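Local structure of prepilin-like protein (Thermus thermophilus, 6QVF) at residues Arg56-Val61 against Tyr141-Ser146; Asp43-Pro48 against Gln149-Pro154; Pro75-Gly80 against Cys155-Gly160. The protein is a type IV pilin of the natural competence system that probably helps to capture DNA at the tip of a pilus. All blocks are in the same frame, centred on the assembly; numbering follows the deposited sequence.

Interaction 1: residues Arg56-Val61 against Tyr141-Ser146; sequences RSFYFV and YDVYPS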
loop_
_atom_site.group_PDB
_atom_site.type_symbol
_atom_site.label_atom_id
_atom_site.label_comp_id
_atom_site.label_asym_id
_atom_site.label_seq_id
_atom_site.Cartn_x
_atom_site.Cartn_y
_atom_site.Cartn_z
ATOM N N ARG B 56 23.521 12.989 13.294
ATOM C CA ARG B 56 22.859 12.211 12.247
ATOM C C ARG B 56 21.770 13.088 11.599
ATOM O O ARG B 56 21.109 13.868 12.286
ATOM C CB ARG B 56 22.298 10.930 12.866
ATOM C CG ARG B 56 21.723 9.958 11.834
ATOM C CD ARG B 56 21.486 8.613 12.484
ATOM N NE ARG B 56 22.763 7.928 12.698
ATOM C CZ ARG B 56 23.326 7.616 13.859
ATOM N NH1 ARG B 56 22.869 8.073 15.016
ATOM N NH2 ARG B 56 24.392 6.842 13.840
ATOM N N SER B 57 21.619 12.922 10.280
ATOM C CA SER B 57 20.646 13.569 9.449
ATOM C C SER B 57 19.813 12.485 8.786
ATOM O O SER B 57 20.362 11.566 8.146
ATOM C CB SER B 57 21.318 14.431 8.422
ATOM O OG SER B 57 20.388 15.111 7.572
ATOM N N PHE B 58 18.485 12.608 8.925
ATOM C CA PHE B 58 17.570 11.627 8.329
ATOM C C PHE B 58 16.882 12.204 7.092
ATOM O O PHE B 58 16.202 13.208 7.182
ATOM C CB PHE B 58 16.491 11.209 9.330
ATOM C CG PHE B 58 17.021 10.560 10.577
ATOM C CD1 PHE B 58 17.412 9.247 10.552
ATOM C CD2 PHE B 58 17.168 11.258 11.765
ATOM C CE1 PHE B 58 17.896 8.623 11.681
ATOM C CE2 PHE B 58 17.678 10.631 12.892
ATOM C CZ PHE B 58 18.045 9.318 12.839
ATOM N N TYR B 59 17.045 11.521 5.968
ATOM C CA TYR B 59 16.364 11.932 4.751
ATOM C C TYR B 59 14.840 11.850 4.928
ATOM O O TYR B 59 14.113 12.458 4.147
ATOM C CB TYR B 59 16.830 11.110 3.551
ATOM C CG TYR B 59 18.143 11.557 2.965
ATOM C CD1 TYR B 59 19.320 11.437 3.687
ATOM C CD2 TYR B 59 18.203 12.212 1.756
ATOM C CE1 TYR B 59 20.536 11.855 3.164
ATOM C CE2 TYR B 59 19.413 12.612 1.204
ATOM C CZ TYR B 59 20.584 12.473 1.931
ATOM O OH TYR B 59 21.783 12.908 1.424
ATOM N N PHE B 60 14.382 11.039 5.878
ATOM C CA PHE B 60 12.950 10.959 6.181
ATOM C C PHE B 60 12.370 12.377 6.282
ATOM O O PHE B 60 11.276 12.677 5.774
ATOM C CB PHE B 60 12.716 10.155 7.454
ATOM C CG PHE B 60 11.267 10.049 7.824
ATOM C CD1 PHE B 60 10.625 11.084 8.494
ATOM C CD2 PHE B 60 10.544 8.941 7.428
ATOM C CE1 PHE B 60 9.266 10.999 8.773
ATOM C CE2 PHE B 60 9.195 8.843 7.767
ATOM C CZ PHE B 60 8.570 9.868 8.418
ATOM N N VAL B 61 13.086 13.246 6.995
ATOM C CA VAL B 61 12.607 14.624 7.212
ATOM C C VAL B 61 12.470 15.367 5.888
ATOM O O VAL B 61 11.466 16.051 5.644
ATOM C CB VAL B 61 13.545 15.373 8.174
ATOM C CG1 VAL B 61 13.123 16.821 8.395
ATOM C CG2 VAL B 61 13.673 14.643 9.495
ATOM N N TYR B 141 9.418 6.263 13.230
ATOM C CA TYR B 141 9.895 5.314 14.173
ATOM C C TYR B 141 10.729 4.214 13.519
ATOM O O TYR B 141 11.379 3.420 14.227
ATOM C CB TYR B 141 8.747 4.701 14.971
ATOM C CG TYR B 141 8.033 5.711 15.839
ATOM C CD1 TYR B 141 8.622 6.138 17.005
ATOM C CD2 TYR B 141 6.858 6.329 15.440
ATOM C CE1 TYR B 141 8.016 7.073 17.818
ATOM C CE2 TYR B 141 6.242 7.287 16.236
ATOM C CZ TYR B 141 6.830 7.664 17.429
ATOM O OH TYR B 141 6.247 8.603 18.239
ATOM N N ASP B 142 10.702 4.128 12.187
ATOM C CA ASP B 142 11.371 3.052 11.491
ATOM C C ASP B 142 12.838 3.336 11.150
ATOM O O ASP B 142 13.540 2.421 10.647
ATOM C CB ASP B 142 10.615 2.741 10.198
ATOM C CG ASP B 142 9.201 2.246 10.459
ATOM O OD1 ASP B 142 8.965 1.642 11.540
ATOM O OD2 ASP B 142 8.354 2.363 9.536
ATOM N N VAL B 143 13.319 4.573 11.417
ATOM C CA VAL B 143 14.706 4.856 11.126
ATOM C C VAL B 143 15.573 4.195 12.215
ATOM O O VAL B 143 15.081 3.822 13.249
ATOM C CB VAL B 143 14.993 6.370 11.018
ATOM C CG1 VAL B 143 14.202 7.018 9.911
ATOM C CG2 VAL B 143 14.795 7.088 12.310
ATOM N N TYR B 144 16.874 4.120 11.937
ATOM C CA TYR B 144 17.851 3.660 12.893
ATOM C C TYR B 144 18.804 4.817 13.197
ATOM O O TYR B 144 19.315 5.456 12.279
ATOM C CB TYR B 144 18.688 2.475 12.366
ATOM C CG TYR B 144 19.761 2.075 13.344
ATOM C CD1 TYR B 144 19.469 1.220 14.391
ATOM C CD2 TYR B 144 21.001 2.684 13.314
ATOM C CE1 TYR B 144 20.416 0.918 15.358
ATOM C CE2 TYR B 144 21.955 2.407 14.284
ATOM C CZ TYR B 144 21.656 1.521 15.305
ATOM O OH TYR B 144 22.546 1.209 16.289
ATOM N N PRO B 145 19.134 5.076 14.472
ATOM C CA PRO B 145 18.479 4.425 15.599
ATOM C C PRO B 145 17.040 4.921 15.792
ATOM O O PRO B 145 16.716 6.014 15.347
ATOM C CB PRO B 145 19.315 4.849 16.806
ATOM C CG PRO B 145 20.068 6.028 16.363
ATOM C CD PRO B 145 20.204 5.994 14.861
ATOM N N SER B 146 16.243 4.122 16.498
ATOM C CA SER B 146 14.865 4.411 16.816
ATOM C C SER B 146 14.778 5.692 17.636
ATOM O O SER B 146 15.550 5.873 18.572
ATOM C CB SER B 146 14.239 3.262 17.573
ATOM O OG SER B 146 14.440 2.027 16.907
#
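Val-143 lies against Phe-58 with CB and both methyls; CG1 also reaches Phe-60 CB, 4.3 Å away. CG2 meets the Phe-58 ring at CE1, 3.5 Å away, approaching it at a slant. The aromatic pair straddles the joint where strand 55-58 runs into helix 59-66, so one valine covers both elements. At Tyr-144 the backbone takes over: its O sits at the edge of the Phe-58 ring, in the ring plane and 3.5 Å from CE1. Pro-145 CB of the following residue lies over the centre of one face of the Tyr-144 ring; Arg-3 of the second subunit packs against this tyrosine. Pro-145 follows a cis peptide bond and presents CD to Arg-56, where it rests 3.2 Å above the guanidinium plane, displaced toward the rim and closest to NH1. The arginine reaches this place because its chain leaves with CG opposite the backbone N (chi1 -173°) and then bends at chi3 (-74°). On the way its CG passes over a face of the Phe-58 ring. With an alanine in place of Arg-56, Pro-145 CD would probably lose the flat surface it rests on and the Phe-58 ring the methylene over its face. No hydrogen bond crosses the contact; it rests on van der Waals packing, with a carbonyl at a ring edge and a proline over a guanidinium. Segment 141-146 directly follows Cys-140 of the Cys-140 to Cys-155 disulfide, consistent with the disulfide-bounded D-region of type IV pilins packing on the alpha-beta loop, which links N-terminal helix to main sheet in sequence.

Interaction 2: residues Asp43-Pro48 against Gln149-Pro154; sequences DAPLDP and QDQPAP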
loop_
_atom_site.group_PDB
_atom_site.type_symbol
_atom_site.label_atom_id
_atom_site.label_comp_id
_atom_site.label_asym_id
_atom_site.label_seq_id
_atom_site.Cartn_x
_atom_site.Cartn_y
_atom_site.Cartn_z
ATOM N N ASP B 43 19.795 16.460 12.519
ATOM C CA ASP B 43 18.570 16.062 13.215
ATOM C C ASP B 43 18.842 15.658 14.665
ATOM O O ASP B 43 18.127 16.076 15.562
ATOM C CB ASP B 43 17.851 14.978 12.416
ATOM C CG ASP B 43 17.262 15.536 11.126
ATOM O OD1 ASP B 43 16.579 16.590 11.201
ATOM O OD2 ASP B 43 17.487 14.933 10.055
ATOM N N ALA B 44 19.821 14.789 14.902
ATOM C CA ALA B 44 20.095 14.352 16.255
ATOM C C ALA B 44 21.602 14.259 16.447
ATOM O O ALA B 44 22.325 13.811 15.558
ATOM C CB ALA B 44 19.455 13.021 16.539
ATOM N N PRO B 45 22.125 14.656 17.629
ATOM C CA PRO B 45 23.556 14.519 17.888
ATOM C C PRO B 45 23.926 13.042 18.065
ATOM O O PRO B 45 23.148 12.285 18.652
ATOM C CB PRO B 45 23.731 15.340 19.169
ATOM C CG PRO B 45 22.395 15.204 19.880
ATOM C CD PRO B 45 21.373 15.185 18.765
ATOM N N LEU B 46 25.105 12.648 17.556
ATOM C CA LEU B 46 25.557 11.250 17.740
ATOM C C LEU B 46 25.768 10.938 19.225
ATOM O O LEU B 46 25.484 9.818 19.687
ATOM C CB LEU B 46 26.857 11.020 16.977
ATOM C CG LEU B 46 26.741 11.031 15.458
ATOM C CD1 LEU B 46 28.067 10.690 14.824
ATOM C CD2 LEU B 46 25.651 10.073 14.956
ATOM N N ASP B 47 26.247 11.938 19.970
ATOM C CA ASP B 47 26.440 11.843 21.408
ATOM C C ASP B 47 25.512 12.843 22.097
ATOM O O ASP B 47 25.631 14.050 21.899
ATOM C CB ASP B 47 27.914 12.087 21.736
ATOM C CG ASP B 47 28.263 12.138 23.221
ATOM O OD1 ASP B 47 27.342 11.951 24.078
ATOM O OD2 ASP B 47 29.479 12.300 23.511
ATOM N N PRO B 48 24.546 12.356 22.903
ATOM C CA PRO B 48 23.579 13.230 23.572
ATOM C C PRO B 48 24.168 14.194 24.616
ATOM O O PRO B 48 23.445 15.011 25.143
ATOM C CB PRO B 48 22.623 12.262 24.299
ATOM C CG PRO B 48 23.409 10.968 24.424
ATOM C CD PRO B 48 24.369 10.939 23.247
ATOM N N GLN B 149 11.881 9.033 23.706
ATOM C CA GLN B 149 11.266 10.159 24.383
ATOM C C GLN B 149 12.252 11.325 24.505
ATOM O O GLN B 149 11.900 12.479 24.219
ATOM C CB GLN B 149 10.769 9.733 25.758
ATOM C CG GLN B 149 9.292 9.389 25.757
ATOM C CD GLN B 149 8.657 9.704 27.083
ATOM O OE1 GLN B 149 9.326 9.769 28.108
ATOM N NE2 GLN B 149 7.351 9.891 27.068
ATOM N N ASP B 150 13.486 11.025 24.920
ATOM C CA ASP B 150 14.466 12.086 25.187
ATOM C C ASP B 150 15.133 12.526 23.878
ATOM O O ASP B 150 15.871 13.507 23.823
ATOM C CB ASP B 150 15.510 11.644 26.210
ATOM C CG ASP B 150 16.114 10.302 25.894
ATOM O OD1 ASP B 150 16.806 10.240 24.879
ATOM O OD2 ASP B 150 15.862 9.337 26.659
ATOM N N GLN B 151 14.798 11.848 22.779
ATOM C CA GLN B 151 15.439 12.108 21.499
ATOM C C GLN B 151 14.470 11.740 20.360
ATOM O O GLN B 151 14.583 10.691 19.724
ATOM C CB GLN B 151 16.721 11.290 21.442
ATOM C CG GLN B 151 17.395 11.304 20.089
ATOM C CD GLN B 151 17.868 12.682 19.790
ATOM O OE1 GLN B 151 17.250 13.436 19.019
ATOM N NE2 GLN B 151 18.964 12.993 20.464
ATOM N N PRO B 152 13.448 12.581 20.103
ATOM C CA PRO B 152 12.359 12.211 19.195
ATOM C C PRO B 152 12.656 12.259 17.687
ATOM O O PRO B 152 11.896 11.713 16.871
ATOM C CB PRO B 152 11.284 13.241 19.544
ATOM C CG PRO B 152 12.052 14.444 20.058
ATOM C CD PRO B 152 13.240 13.869 20.785
ATOM N N ALA B 153 13.737 12.927 17.294
ATOM C CA ALA B 153 14.046 13.092 15.912
ATOM C C ALA B 153 14.171 11.723 15.240
ATOM O O ALA B 153 14.797 10.805 15.776
ATOM C CB ALA B 153 15.313 13.859 15.735
ATOM N N PRO B 154 13.632 11.505 14.019
ATOM C CA PRO B 154 13.047 12.512 13.144
ATOM C C PRO B 154 11.530 12.688 13.216
ATOM O O PRO B 154 10.919 13.283 12.292
ATOM C CB PRO B 154 13.375 11.983 11.748
ATOM C CG PRO B 154 13.316 10.474 11.924
ATOM C CD PRO B 154 13.790 10.215 13.341
HETATM O O HOH W 1 17.468 15.850 18.315
#
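A classic beta bulge, in which Asp-43 and Ala-44 both face Arg-56 on the neighbouring strand, provides the surface on which Gln-151 and Ala-153 settle. Ala-153 CB approaches Asp-43 O at 3.6 Å and lies 4.3 Å from Ala-44 CB, a small apolar touch between two methyls. Gln-151 spans the rest. A bend at chi2 (66°) swings its amide across Ala-44: OE1 comes to 3.3 Å from Ala-44 CB, while NE2 lies 3.7 Å from Pro-45 CD. The amide thus spreads its two ends over consecutive residues of strand 44-45. No hydrogen bond joins the segments directly; a water supplies the polar link, donating to Asp-43 O at 2.8 Å and to Gln-151 OE1 at 2.5 Å, a suspiciously short distance that leaves this half of the bridge less certain. The Asp-43 carboxylate is engaged away from this interface, taking the Phe-58 N-H on OD2 and a salt bridge from Arg-78 on OD1. The whole is a surface contact between an outer strand of the small antiparallel sheet and the disulfide-enclosed loop, consistent with the D-region of a type IV pilin.

Interaction 3: residues Pro75-Gly80 against Cys155-Gly160; sequences PKQRGG and CPPPGG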
loop_
_atom_site.group_PDB
_atom_site.type_symbol
_atom_site.label_atom_id
_atom_site.label_comp_id
_atom_site.label_asym_id
_atom_site.label_seq_id
_atom_site.Cartn_x
_atom_site.Cartn_y
_atom_site.Cartn_z
ATOM N N PRO B 75 9.464 24.797 14.485
ATOM C CA PRO B 75 10.771 25.353 14.816
ATOM C C PRO B 75 11.765 24.342 15.421
ATOM O O PRO B 75 12.979 24.611 15.457
ATOM C CB PRO B 75 10.427 26.416 15.858
ATOM C CG PRO B 75 8.987 26.768 15.609
ATOM C CD PRO B 75 8.337 25.497 15.118
ATOM N N LYS B 76 11.272 23.215 15.938
ATOM C CA LYS B 76 12.140 22.183 16.549
ATOM C C LYS B 76 12.848 21.305 15.506
ATOM O O LYS B 76 13.717 20.503 15.819
ATOM C CB LYS B 76 11.291 21.189 17.343
ATOM C CG LYS B 76 10.628 21.734 18.595
ATOM C CD LYS B 76 11.219 21.173 19.855
ATOM C CE LYS B 76 12.233 22.096 20.481
ATOM N NZ LYS B 76 11.647 23.417 20.792
ATOM N N GLN B 77 12.410 21.358 14.259
ATOM C CA GLN B 77 13.007 20.492 13.237
ATOM C C GLN B 77 13.490 21.382 12.115
ATOM O O GLN B 77 12.708 22.188 11.580
ATOM C CB GLN B 77 12.025 19.509 12.589
ATOM C CG GLN B 77 11.736 18.312 13.450
ATOM C CD GLN B 77 10.969 17.301 12.649
ATOM O OE1 GLN B 77 9.795 17.527 12.381
ATOM N NE2 GLN B 77 11.631 16.177 12.354
ATOM N N ARG B 78 14.750 21.225 11.782
ATOM C CA ARG B 78 15.404 21.934 10.700
ATOM C C ARG B 78 15.209 23.448 10.834
ATOM O O ARG B 78 15.054 24.123 9.879
ATOM C CB ARG B 78 14.913 21.438 9.332
ATOM C CG ARG B 78 15.140 19.937 9.101
ATOM C CD ARG B 78 16.613 19.533 9.066
ATOM N NE ARG B 78 16.803 18.124 8.778
ATOM C CZ ARG B 78 16.872 17.594 7.552
ATOM N NH1 ARG B 78 16.759 18.365 6.471
ATOM N NH2 ARG B 78 16.987 16.275 7.450
ATOM N N GLY B 79 15.194 23.950 12.058
ATOM C CA GLY B 79 15.077 25.389 12.303
ATOM C C GLY B 79 13.763 25.985 11.814
ATOM O O GLY B 79 13.636 27.206 11.652
ATOM N N GLY B 80 12.772 25.132 11.570
ATOM C CA GLY B 80 11.425 25.595 11.140
ATOM C C GLY B 80 11.425 26.189 9.750
ATOM O O GLY B 80 10.456 26.879 9.413
ATOM N N CYS B 155 10.910 12.167 14.272
ATOM C CA CYS B 155 9.477 12.413 14.468
ATOM C C CYS B 155 9.249 13.880 14.782
ATOM O O CYS B 155 10.012 14.510 15.519
ATOM C CB CYS B 155 8.894 11.589 15.591
ATOM S SG CYS B 155 8.989 9.796 15.311
ATOM N N PRO B 156 8.168 14.461 14.251
ATOM C CA PRO B 156 7.815 15.836 14.579
ATOM C C PRO B 156 7.187 15.889 15.962
ATOM O O PRO B 156 6.666 14.901 16.467
ATOM C CB PRO B 156 6.807 16.203 13.511
ATOM C CG PRO B 156 6.114 14.893 13.230
ATOM C CD PRO B 156 7.192 13.821 13.348
ATOM N N PRO B 157 7.180 17.068 16.610
ATOM C CA PRO B 157 6.400 17.231 17.826
ATOM C C PRO B 157 4.926 17.172 17.458
ATOM O O PRO B 157 4.548 17.370 16.301
ATOM C CB PRO B 157 6.797 18.616 18.329
ATOM C CG PRO B 157 7.134 19.352 17.062
ATOM C CD PRO B 157 7.777 18.318 16.139
ATOM N N PRO B 158 4.039 16.921 18.434
ATOM C CA PRO B 158 2.607 16.997 18.163
ATOM C C PRO B 158 2.238 18.314 17.461
ATOM O O PRO B 158 2.635 19.375 17.868
ATOM C CB PRO B 158 1.961 16.870 19.547
ATOM C CG PRO B 158 3.005 16.204 20.398
ATOM C CD PRO B 158 4.359 16.581 19.831
ATOM N N GLY B 159 1.492 18.208 16.360
ATOM C CA GLY B 159 1.088 19.361 15.596
ATOM C C GLY B 159 2.149 19.906 14.654
ATOM O O GLY B 159 1.921 20.929 13.958
ATOM N N GLY B 160 3.296 19.228 14.581
ATOM C CA GLY B 160 4.427 19.697 13.787
ATOM C C GLY B 160 4.645 18.993 12.452
ATOM O O GLY B 160 5.705 19.143 11.816
HETATM O O HOH W 2 8.152 19.668 12.728
#
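Gln-77 reaches across to Pro-156 just beyond the Cys-140 to Cys-155 disulfide, which in this pilin closes a loop consistent with the D-region. Its CB is directed at segment 155-160; the side chain also packs on Val-61 and Phe-65 of helix 59-66. CG stands opposite the carbonyl carbon (chi1 -78°), and the chain then runs extended (chi2 -170°), carrying the amide alongside Pro-156, the two side chains pointing the same way. CD is 4.0 Å from Pro-156 CA. At the tip the amide divides its tasks. NE2 donates to Pro-154 O, one residue before the segment, a bond that probably fixes which way round the amide sits, and lies 3.9 Å from Cys-155 O, a contact and not a bond; OE1 is left to lie 3.4 Å from Pro-156 CA and close to CB of the same proline. Beside this pair, Lys-76 CG makes a loose contact with Pro-157 CG. Pro-157 begins a type II beta turn that ends at Gly-160, whose N bonds back to Pro-157 O at 2.8 Å. The turn brings the Gly-160 carbonyl round toward the glutamine, and a single water closes the remaining distance, donating to Gln-77 OE1 at 2.7 Å and to Gly-160 O, likewise at 2.7 Å.

How the interactions relate
All three contacts draw their second segment from the long loop after strand 131-139, with 141-146 and 149-154 inside the loop closed by the Cys-140 to Cys-155 disulfide and 155-160 starting on it. Interactions 1 and 3 are partly buried, interaction 2 lies at the surface. Burial alone does not set the chemistry: interaction 1 is packing of rings, aliphatic groups and a guanidinium, while 2 and 3 each have a bridging water. Interactions 1 and 2 share a sheet, strands 55-58 and 44-45 being neighbours, and Pro-154 packs on Val-143. Interaction 3 belongs to no sheet, yet its Arg-78, besides the salt bridge already met, packs against 56-61 and so joins all three contacts.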